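Local coordinates for bifunctional purine biosynthetic protein ADE5,7 (Cryptococcus neoformans var. grubii serotype A, PDB 7LVO), which catalyses the second and fifth steps of de novo purine synthesis, this chain being its N-terminal glycinamide ribonucleotide synthetase half, which joins phosphoribosylamine to glycine using ATP, at residues 277-280 with 281-285; 436-439 with 440-444; 346-349 with 350-354. One frame throughout, in Å; residues are numbered along the deposited sequence.

Interaction 1 (277-280 with 281-285); sequences GAYA and PAPIA
Y279 reaches past its neighbour A280 to touch A282 and P283, and all of this packing is apolar. A chi1 of 53° sets its CG between the backbone N and the carbonyl carbon, which brings CE2 toward the outgoing chain. CE2 does the touching: it lies 4.3 Å from CD of P283, which sits at the ring edge near its plane. CA of A282 lies obliquely to the ring, also 4.3 Å from CE2, and CB of A282 is 4.4 Å from the same atom.

Covalent geometry brings the segments together at the next point. The A280-P281 peptide is cis, which draws the CA atoms of A280 and P281 to 2.9 Å and leaves CA of A280 only 3.7 Å from N of A282. The chain kinks sharply here as the strand ends.

Hydrogen bonding comes from the backbone and from outside. Within 281-285, N of A285 bonds to O of A282 at 2.9 Å, closing a type I turn. The hydroxyl of Y279 is hydrogen-bonded to Q259 OE1, and backbone bonds tie 277-280 to H261 and Q259 along one edge and to S380 and A378 along the other.

The arrangement is thus a strand inside an antiparallel sheet, ended by a cis-proline kink and a type I turn that lead the chain of the ATP-grasp region into helix 287-307.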
ATOM      1  N   GLY A 277      -7.809  -9.226  -1.250  1.00 26.54           N
ATOM      2  CA  GLY A 277      -8.422  -8.860  -2.509  1.00 25.37           C
ATOM      3  C   GLY A 277      -8.998  -7.460  -2.494  1.00 25.75           C
ATOM      4  O   GLY A 277      -9.370  -6.950  -1.436  1.00 28.19           O
ATOM      5  N   ALA A 278      -9.080  -6.828  -3.663  1.00 28.61           N
ATOM      6  CA  ALA A 278      -9.576  -5.462  -3.754  1.00 32.44           C
ATOM      7  C   ALA A 278     -10.303  -5.267  -5.078  1.00 21.45           C
ATOM      8  O   ALA A 278     -10.182  -6.067  -6.009  1.00 24.24           O
ATOM      9  CB  ALA A 278      -8.433  -4.445  -3.617  1.00 28.54           C
ATOM     10  N   TYR A 279     -11.072  -4.189  -5.145  1.00 22.21           N
ATOM     11  CA  TYR A 279     -11.825  -3.853  -6.343  1.00 24.69           C
ATOM     12  C   TYR A 279     -11.975  -2.339  -6.407  1.00 27.81           C
ATOM     13  O   TYR A 279     -11.911  -1.644  -5.386  1.00 25.10           O
ATOM     14  CB  TYR A 279     -13.199  -4.538  -6.367  1.00 24.86           C
ATOM     15  CG  TYR A 279     -14.034  -4.298  -5.127  1.00 26.44           C
ATOM     16  CD1 TYR A 279     -13.866  -5.076  -3.994  1.00 31.49           C
ATOM     17  CD2 TYR A 279     -14.983  -3.285  -5.091  1.00 34.74           C
ATOM     18  CE1 TYR A 279     -14.622  -4.863  -2.858  1.00 26.19           C
ATOM     19  CE2 TYR A 279     -15.744  -3.059  -3.956  1.00 28.59           C
ATOM     20  CZ  TYR A 279     -15.558  -3.855  -2.844  1.00 33.39           C
ATOM     21  OH  TYR A 279     -16.304  -3.641  -1.707  1.00 35.05           O
ATOM     22  N   ALA A 280     -12.176  -1.835  -7.627  1.00 28.55           N
ATOM     23  CA  ALA A 280     -12.310  -0.401  -7.855  1.00 28.37           C
ATOM     24  C   ALA A 280     -12.932  -0.190  -9.220  1.00 27.60           C
ATOM     25  O   ALA A 280     -12.731  -1.016 -10.117  1.00 25.03           O
ATOM     26  CB  ALA A 280     -10.941   0.303  -7.774  1.00 24.51           C
ATOM     27  N   PRO A 281     -13.702   0.896  -9.414  1.00 25.74           N
ATOM     28  CA  PRO A 281     -14.093   1.868  -8.383  1.00 27.71           C
ATOM     29  C   PRO A 281     -15.088   1.274  -7.389  1.00 21.63           C
ATOM     30  O   PRO A 281     -15.995   0.571  -7.789  1.00 29.80           O
ATOM     31  CB  PRO A 281     -14.746   3.008  -9.183  1.00 21.82           C
ATOM     32  CG  PRO A 281     -14.319   2.800 -10.593  1.00 27.82           C
ATOM     33  CD  PRO A 281     -14.129   1.320 -10.759  1.00 31.90           C
ATOM     34  N   ALA A 282     -14.894   1.550  -6.113  1.00 24.22           N
ATOM     35  CA  ALA A 282     -15.805   1.071  -5.082  1.00 27.75           C
ATOM     36  C   ALA A 282     -17.127   1.817  -5.196  1.00 28.94           C
ATOM     37  O   ALA A 282     -17.155   3.031  -4.956  1.00 26.95           O
ATOM     38  CB  ALA A 282     -15.187   1.281  -3.698  1.00 35.59           C
ATOM     39  N   PRO A 283     -18.232   1.152  -5.543  1.00 27.70           N
ATOM     40  CA  PRO A 283     -19.504   1.883  -5.688  1.00 25.18           C
ATOM     41  C   PRO A 283     -19.897   2.681  -4.458  1.00 27.72           C
ATOM     42  O   PRO A 283     -20.568   3.716  -4.581  1.00 33.14           O
ATOM     43  CB  PRO A 283     -20.517   0.768  -5.989  1.00 38.21           C
ATOM     44  CG  PRO A 283     -19.705  -0.332  -6.595  1.00 34.57           C
ATOM     45  CD  PRO A 283     -18.367  -0.276  -5.885  1.00 28.90           C
ATOM     46  N   ILE A 284     -19.495   2.238  -3.267  1.00 28.91           N
ATOM     47  CA  ILE A 284     -19.867   2.952  -2.053  1.00 27.09           C
ATOM     48  C   ILE A 284     -19.243   4.340  -1.998  1.00 37.48           C
ATOM     49  O   ILE A 284     -19.761   5.222  -1.303  1.00 25.92           O
ATOM     50  CB  ILE A 284     -19.473   2.132  -0.812  1.00 37.78           C
ATOM     51  CG1 ILE A 284     -20.133   2.712   0.439  1.00 39.22           C
ATOM     52  CG2 ILE A 284     -17.960   2.097  -0.653  1.00 39.69           C
ATOM     53  CD1 ILE A 284     -19.967   1.846   1.664  1.00 41.37           C
ATOM     54  N   ALA A 285     -18.136   4.559  -2.709  1.00 27.03           N
ATOM     55  CA  ALA A 285     -17.516   5.877  -2.791  1.00 30.49           C
ATOM     56  C   ALA A 285     -18.238   6.664  -3.879  1.00 26.41           C
ATOM     57  O   ALA A 285     -17.799   6.752  -5.029  1.00 23.87           O
ATOM     58  CB  ALA A 285     -16.022   5.759  -3.071  1.00 34.16           C
TER

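Interaction 2 (436-439 with 440-444); sequences PTLR and AAVDL
T437 turns its hydroxyl back over the first turn of helix 438-449, where OG1 lies 3.3 Å from N of A440 and accepts its hydrogen bond at an N-H...O angle of 151°. The torsion chi1 of 61° holds OG1 between the residue's own N and carbonyl carbon, which points it at the amides of the first turn. CB of A440 comes alongside the same oxygen, 3.2 Å from OG1, and the hydroxyl is covered on that side by a methyl group.

This is a classical N-cap: the threonine side chain takes one of the amide groups that have no carbonyl partner in a preceding turn, and its own carbonyl O starts the regular series by accepting from N of A441 at 3.1 Å. The helix follows strand 427-435 in the C domain of the synthetase and packs on strand 377-384 of the same antiparallel sheet.

On the sheet-facing side, L438 and V442 stand one turn apart and cross obliquely, CD1 of the leucine meeting CG2 of the valine at 4.2 Å. Both side chains also rest on V379, and L438 extends to Y377. V442 places CG1 anti to its backbone N (chi1 175°), which leaves CG2 beside that N and tight against the preceding turn, 3.0 Å from O of L438; the same carbonyl accepts from N of V442 at 2.8 Å. On the outer face a bound 1,2-ethanediol lies near the R439 side chain. NE of R439 and OD2 of D443 stay 6.7 Å apart, and their opposite charges make no salt bridge. The two residues are joined through the backbone, N of D443 bonding to O of R439 at 2.8 Å.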
ATOM      1  N   PRO A 436     -16.255  -4.224 -18.123  1.00 34.34           N
ATOM      2  CA  PRO A 436     -17.208  -3.102 -18.042  1.00 27.37           C
ATOM      3  C   PRO A 436     -18.079  -3.134 -16.801  1.00 31.84           C
ATOM      4  O   PRO A 436     -18.490  -2.073 -16.318  1.00 37.42           O
ATOM      5  CB  PRO A 436     -18.052  -3.259 -19.321  1.00 36.93           C
ATOM      6  CG  PRO A 436     -17.220  -4.108 -20.243  1.00 35.93           C
ATOM      7  CD  PRO A 436     -16.438  -5.031 -19.343  1.00 34.52           C
ATOM      8  N   THR A 437     -18.385  -4.318 -16.276  1.00 31.83           N
ATOM      9  CA  THR A 437     -19.204  -4.461 -15.082  1.00 41.83           C
ATOM     10  C   THR A 437     -18.396  -5.136 -13.982  1.00 37.19           C
ATOM     11  O   THR A 437     -17.463  -5.900 -14.253  1.00 28.28           O
ATOM     12  CB  THR A 437     -20.474  -5.282 -15.357  1.00 38.34           C
ATOM     13  OG1 THR A 437     -20.109  -6.602 -15.778  1.00 36.57           O
ATOM     14  CG2 THR A 437     -21.317  -4.615 -16.435  1.00 42.21           C
ATOM     15  N   LEU A 438     -18.771  -4.855 -12.731  1.00 33.38           N
ATOM     16  CA  LEU A 438     -18.050  -5.432 -11.601  1.00 38.12           C
ATOM     17  C   LEU A 438     -18.200  -6.948 -11.570  1.00 38.62           C
ATOM     18  O   LEU A 438     -17.228  -7.670 -11.299  1.00 28.21           O
ATOM     19  CB  LEU A 438     -18.552  -4.815 -10.298  1.00 25.23           C
ATOM     20  CG  LEU A 438     -17.866  -5.297  -9.017  1.00 35.10           C
ATOM     21  CD1 LEU A 438     -16.357  -5.079  -9.092  1.00 31.29           C
ATOM     22  CD2 LEU A 438     -18.443  -4.591  -7.796  1.00 26.44           C
ATOM     23  N   ARG A 439     -19.410  -7.451 -11.862  1.00 31.76           N
ATOM     24  CA  ARG A 439     -19.631  -8.894 -11.828  1.00 36.00           C
ATOM     25  C   ARG A 439     -18.795  -9.611 -12.884  1.00 33.37           C
ATOM     26  O   ARG A 439     -18.241 -10.689 -12.628  1.00 24.22           O
ATOM     27  CB  ARG A 439     -21.118  -9.199 -12.023  1.00 48.40           C
ATOM     28  CG  ARG A 439     -21.751  -8.522 -13.228  1.00 64.99           C
ATOM     29  CD  ARG A 439     -23.228  -8.891 -13.375  1.00 72.20           C
ATOM     30  NE  ARG A 439     -23.966  -8.760 -12.122  1.00 70.20           N
ATOM     31  CZ  ARG A 439     -24.446  -7.618 -11.643  1.00 61.73           C
ATOM     32  NH1 ARG A 439     -24.265  -6.469 -12.277  1.00 47.32           N
ATOM     33  NH2 ARG A 439     -25.118  -7.628 -10.495  1.00 50.02           N
ATOM     34  N   ALA A 440     -18.692  -9.033 -14.082  1.00 34.24           N
ATOM     35  CA  ALA A 440     -17.871  -9.643 -15.120  1.00 29.66           C
ATOM     36  C   ALA A 440     -16.401  -9.657 -14.715  1.00 29.12           C
ATOM     37  O   ALA A 440     -15.695 -10.647 -14.934  1.00 28.72           O
ATOM     38  CB  ALA A 440     -18.059  -8.901 -16.441  1.00 32.12           C
ATOM     39  N   ALA A 441     -15.922  -8.568 -14.117  1.00 28.93           N
ATOM     40  CA  ALA A 441     -14.542  -8.544 -13.631  1.00 34.49           C
ATOM     41  C   ALA A 441     -14.329  -9.588 -12.542  1.00 29.62           C
ATOM     42  O   ALA A 441     -13.311 -10.293 -12.532  1.00 32.43           O
ATOM     43  CB  ALA A 441     -14.188  -7.150 -13.110  1.00 30.57           C
ATOM     44  N   VAL A 442     -15.289  -9.711 -11.621  1.00 27.99           N
ATOM     45  CA  VAL A 442     -15.210 -10.737 -10.587  1.00 35.77           C
ATOM     46  C   VAL A 442     -15.161 -12.126 -11.215  1.00 33.63           C
ATOM     47  O   VAL A 442     -14.276 -12.933 -10.916  1.00 31.23           O
ATOM     48  CB  VAL A 442     -16.397 -10.608  -9.613  1.00 33.58           C
ATOM     49  CG1 VAL A 442     -16.388 -11.758  -8.618  1.00 33.52           C
ATOM     50  CG2 VAL A 442     -16.341  -9.270  -8.891  1.00 36.93           C
ATOM     51  N   ASP A 443     -16.122 -12.427 -12.091  1.00 31.19           N
ATOM     52  CA  ASP A 443     -16.172 -13.752 -12.702  1.00 36.44           C
ATOM     53  C   ASP A 443     -14.900 -14.043 -13.492  1.00 38.55           C
ATOM     54  O   ASP A 443     -14.379 -15.163 -13.460  1.00 31.55           O
ATOM     55  CB  ASP A 443     -17.395 -13.868 -13.611  1.00 40.42           C
ATOM     56  CG  ASP A 443     -18.699 -13.902 -12.839  1.00 47.54           C
ATOM     57  OD1 ASP A 443     -18.660 -14.007 -11.589  1.00 31.64           O
ATOM     58  OD2 ASP A 443     -19.765 -13.824 -13.485  1.00 36.46           O
ATOM     59  N   LEU A 444     -14.389 -13.048 -14.217  1.00 36.41           N
ATOM     60  CA  LEU A 444     -13.186 -13.261 -15.016  1.00 31.57           C
ATOM     61  C   LEU A 444     -11.983 -13.560 -14.131  1.00 24.51           C
ATOM     62  O   LEU A 444     -11.196 -14.470 -14.425  1.00 34.15           O
ATOM     63  CB  LEU A 444     -12.929 -12.039 -15.895  1.00 39.44           C
ATOM     64  CG  LEU A 444     -11.798 -12.132 -16.917  1.00 44.04           C
ATOM     65  CD1 LEU A 444     -11.961 -13.331 -17.828  1.00 37.36           C
ATOM     66  CD2 LEU A 444     -11.746 -10.845 -17.740  1.00 55.85           C
TER

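Interaction 3 (346-349 with 350-354); sequences LLLD and EQTDL
D349 and T352 close a type I beta turn in the loop between helices 340-344 and 354-362 of the ATP-grasp region. N of T352 donates to O of D349 at 2.9 Å with an N-H...O angle of 154°, approaching from above the carbonyl plane. The carboxylate of D349 folds over the same turn: its CG takes the position between backbone N and carbonyl carbon (chi1 62°), which carries OD1 in among the amides of the turn. OD1 there accepts a weak bond from N of Q351 at 2.8 Å, an Asx-turn geometry, and another weak one from N of T352, both strongly bent. The side chains of D349 and T352 cross at about a right angle, and OG1 of the threonine lies 2.9 Å from OD1 of the aspartate. OD1 thus has two amides and a hydroxyl near it, though the amide bonds are weak, a setting that may favour the charged form.

A water molecule joins the two ends of the turn on their backbone side, donating to O of D349 at 3.0 Å and to O of T352 at 2.6 Å. Next to the polar cluster, CG2 of T352 packs on CD2 of L348, with the two side chains again nearly perpendicular. CD1 of that leucine then reaches CD1 of L354 at 4.3 Å.

Further out, the cluster is positioned by other parts of the chain. N of G372 is hydrogen-bonded to OG1 of T352, and Y373 packs on L348. Helix 47-56 receives both leucines, K55 touching L348 and L354 alike, with L52 and L56 also against L354. D353 stands at the N-cap of helix 354-362: its OD1 takes backbone N of E356, and its OD2 is hydrogen-bonded to OG of S59.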
ATOM      1  N   LEU A 346      -4.849  -1.935 -13.621  1.00 25.65           N
ATOM      2  CA  LEU A 346      -5.660  -2.379 -14.748  1.00 32.39           C
ATOM      3  C   LEU A 346      -6.713  -1.361 -15.165  1.00 23.32           C
ATOM      4  O   LEU A 346      -7.394  -1.586 -16.169  1.00 35.36           O
ATOM      5  CB  LEU A 346      -6.333  -3.707 -14.414  1.00 23.63           C
ATOM      6  CG  LEU A 346      -5.488  -4.956 -14.609  1.00 30.40           C
ATOM      7  CD1 LEU A 346      -4.107  -4.799 -14.003  1.00 33.90           C
ATOM      8  CD2 LEU A 346      -6.195  -6.169 -14.025  1.00 34.67           C
ATOM      9  N   LEU A 347      -6.863  -0.260 -14.432  1.00 30.48           N
ATOM     10  CA  LEU A 347      -7.810   0.789 -14.790  1.00 25.83           C
ATOM     11  C   LEU A 347      -7.140   1.997 -15.432  1.00 36.40           C
ATOM     12  O   LEU A 347      -7.839   2.923 -15.854  1.00 38.68           O
ATOM     13  CB  LEU A 347      -8.604   1.238 -13.560  1.00 25.37           C
ATOM     14  CG  LEU A 347      -9.579   0.219 -12.973  1.00 32.06           C
ATOM     15  CD1 LEU A 347     -10.305   0.814 -11.768  1.00 34.78           C
ATOM     16  CD2 LEU A 347     -10.579  -0.258 -14.007  1.00 34.75           C
ATOM     17  N   LEU A 348      -5.811   2.018 -15.513  1.00 35.63           N
ATOM     18  CA  LEU A 348      -5.125   3.078 -16.240  1.00 31.14           C
ATOM     19  C   LEU A 348      -5.388   2.918 -17.732  1.00 34.71           C
ATOM     20  O   LEU A 348      -5.122   1.860 -18.301  1.00 35.91           O
ATOM     21  CB  LEU A 348      -3.632   3.034 -15.950  1.00 36.54           C
ATOM     22  CG  LEU A 348      -3.186   3.478 -14.555  1.00 34.43           C
ATOM     23  CD1 LEU A 348      -1.706   3.162 -14.339  1.00 33.98           C
ATOM     24  CD2 LEU A 348      -3.442   4.957 -14.358  1.00 33.39           C
ATOM     25  N   ASP A 349      -5.914   3.963 -18.371  1.00 45.17           N
ATOM     26  CA  ASP A 349      -6.173   3.884 -19.801  1.00 43.39           C
ATOM     27  C   ASP A 349      -4.864   3.694 -20.567  1.00 46.46           C
ATOM     28  O   ASP A 349      -3.774   4.047 -20.101  1.00 35.15           O
ATOM     29  CB  ASP A 349      -6.905   5.134 -20.298  1.00 46.72           C
ATOM     30  CG  ASP A 349      -6.096   6.411 -20.110  1.00 44.12           C
ATOM     31  OD1 ASP A 349      -4.944   6.478 -20.582  1.00 49.17           O
ATOM     32  OD2 ASP A 349      -6.624   7.360 -19.503  1.00 48.75           O
ATOM     33  N   GLU A 350      -4.982   3.120 -21.764  1.00 52.32           N
ATOM     34  CA  GLU A 350      -3.798   2.850 -22.575  1.00 54.26           C
ATOM     35  C   GLU A 350      -3.125   4.117 -23.081  1.00 44.36           C
ATOM     36  O   GLU A 350      -2.067   4.027 -23.706  1.00 41.00           O
ATOM     37  CB  GLU A 350      -4.167   1.941 -23.749  1.00 61.79           C
ATOM     38  CG  GLU A 350      -4.729   0.592 -23.325  1.00 53.71           C
ATOM     39  CD  GLU A 350      -3.798  -0.167 -22.395  1.00 70.13           C
ATOM     40  OE1 GLU A 350      -2.620   0.226 -22.268  1.00 69.49           O
ATOM     41  OE2 GLU A 350      -4.246  -1.161 -21.787  1.00 71.33           O
ATOM     42  N   GLN A 351      -3.710   5.289 -22.832  1.00 51.59           N
ATOM     43  CA  GLN A 351      -3.051   6.551 -23.132  1.00 46.01           C
ATOM     44  C   GLN A 351      -2.144   7.017 -22.001  1.00 47.74           C
ATOM     45  O   GLN A 351      -1.237   7.821 -22.242  1.00 38.48           O
ATOM     46  CB  GLN A 351      -4.092   7.635 -23.424  1.00 49.36           C
ATOM     47  CG  GLN A 351      -3.609   8.731 -24.358  1.00 48.50           C
ATOM     48  CD  GLN A 351      -3.523   8.262 -25.799  1.00 48.61           C
ATOM     49  OE1 GLN A 351      -3.857   7.120 -26.110  1.00 51.68           O
ATOM     50  NE2 GLN A 351      -3.071   9.145 -26.687  1.00 47.21           N
ATOM     51  N   THR A 352      -2.365   6.526 -20.781  1.00 36.22           N
ATOM     52  CA  THR A 352      -1.596   6.961 -19.625  1.00 32.29           C
ATOM     53  C   THR A 352      -0.283   6.198 -19.543  1.00 35.89           C
ATOM     54  O   THR A 352      -0.271   4.962 -19.542  1.00 30.23           O
ATOM     55  CB  THR A 352      -2.398   6.749 -18.341  1.00 34.97           C
ATOM     56  OG1 THR A 352      -3.550   7.600 -18.346  1.00 50.51           O
ATOM     57  CG2 THR A 352      -1.536   7.058 -17.125  1.00 35.89           C
ATOM     58  N   ASP A 353       0.819   6.938 -19.462  1.00 31.12           N
ATOM     59  CA  ASP A 353       2.146   6.372 -19.250  1.00 32.40           C
ATOM     60  C   ASP A 353       2.461   6.484 -17.765  1.00 29.54           C
ATOM     61  O   ASP A 353       2.649   7.589 -17.248  1.00 30.22           O
ATOM     62  CB  ASP A 353       3.193   7.101 -20.093  1.00 34.49           C
ATOM     63  CG  ASP A 353       4.596   6.532 -19.911  1.00 26.33           C
ATOM     64  OD1 ASP A 353       4.933   6.107 -18.793  1.00 31.73           O
ATOM     65  OD2 ASP A 353       5.367   6.518 -20.889  1.00 23.29           O
ATOM     66  N   LEU A 354       2.519   5.340 -17.076  1.00 25.15           N
ATOM     67  CA  LEU A 354       2.771   5.371 -15.638  1.00 28.22           C
ATOM     68  C   LEU A 354       4.145   5.959 -15.340  1.00 23.15           C
ATOM     69  O   LEU A 354       4.315   6.671 -14.345  1.00 20.44           O
ATOM     70  CB  LEU A 354       2.652   3.976 -15.043  1.00 24.47           C
ATOM     71  CG  LEU A 354       2.852   3.900 -13.533  1.00 22.29           C
ATOM     72  CD1 LEU A 354       1.950   4.874 -12.791  1.00 22.40           C
ATOM     73  CD2 LEU A 354       2.615   2.464 -13.036  1.00 31.31           C
TER
HETATM   74  O   HOH W   1      -1.273   2.566 -19.564  1.00 39.73           O

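How the interactions relate
Interactions 1 and 2 meet at the same antiparallel sheet: 277-280 is one of its strands, and the start of helix 438-449 packs against it, CB of Y279 meeting CD1 of L438 at 4.2 Å. Interaction 1 is the most buried and is apolar, with a cis-proline bend and no hydrogen bond between its two segments. Interactions 2 and 3 are partly buried, each with a polar part and a leucine turned inward. Interaction 2 depends on regular helix bonds and one threonine cap, whereas interaction 3 gathers bent bonds on an aspartate in an irregular loop. That loop touches interaction 1 through CD1 of L347, 3.5 Å from O of A280, but interactions 2 and 3 do not meet.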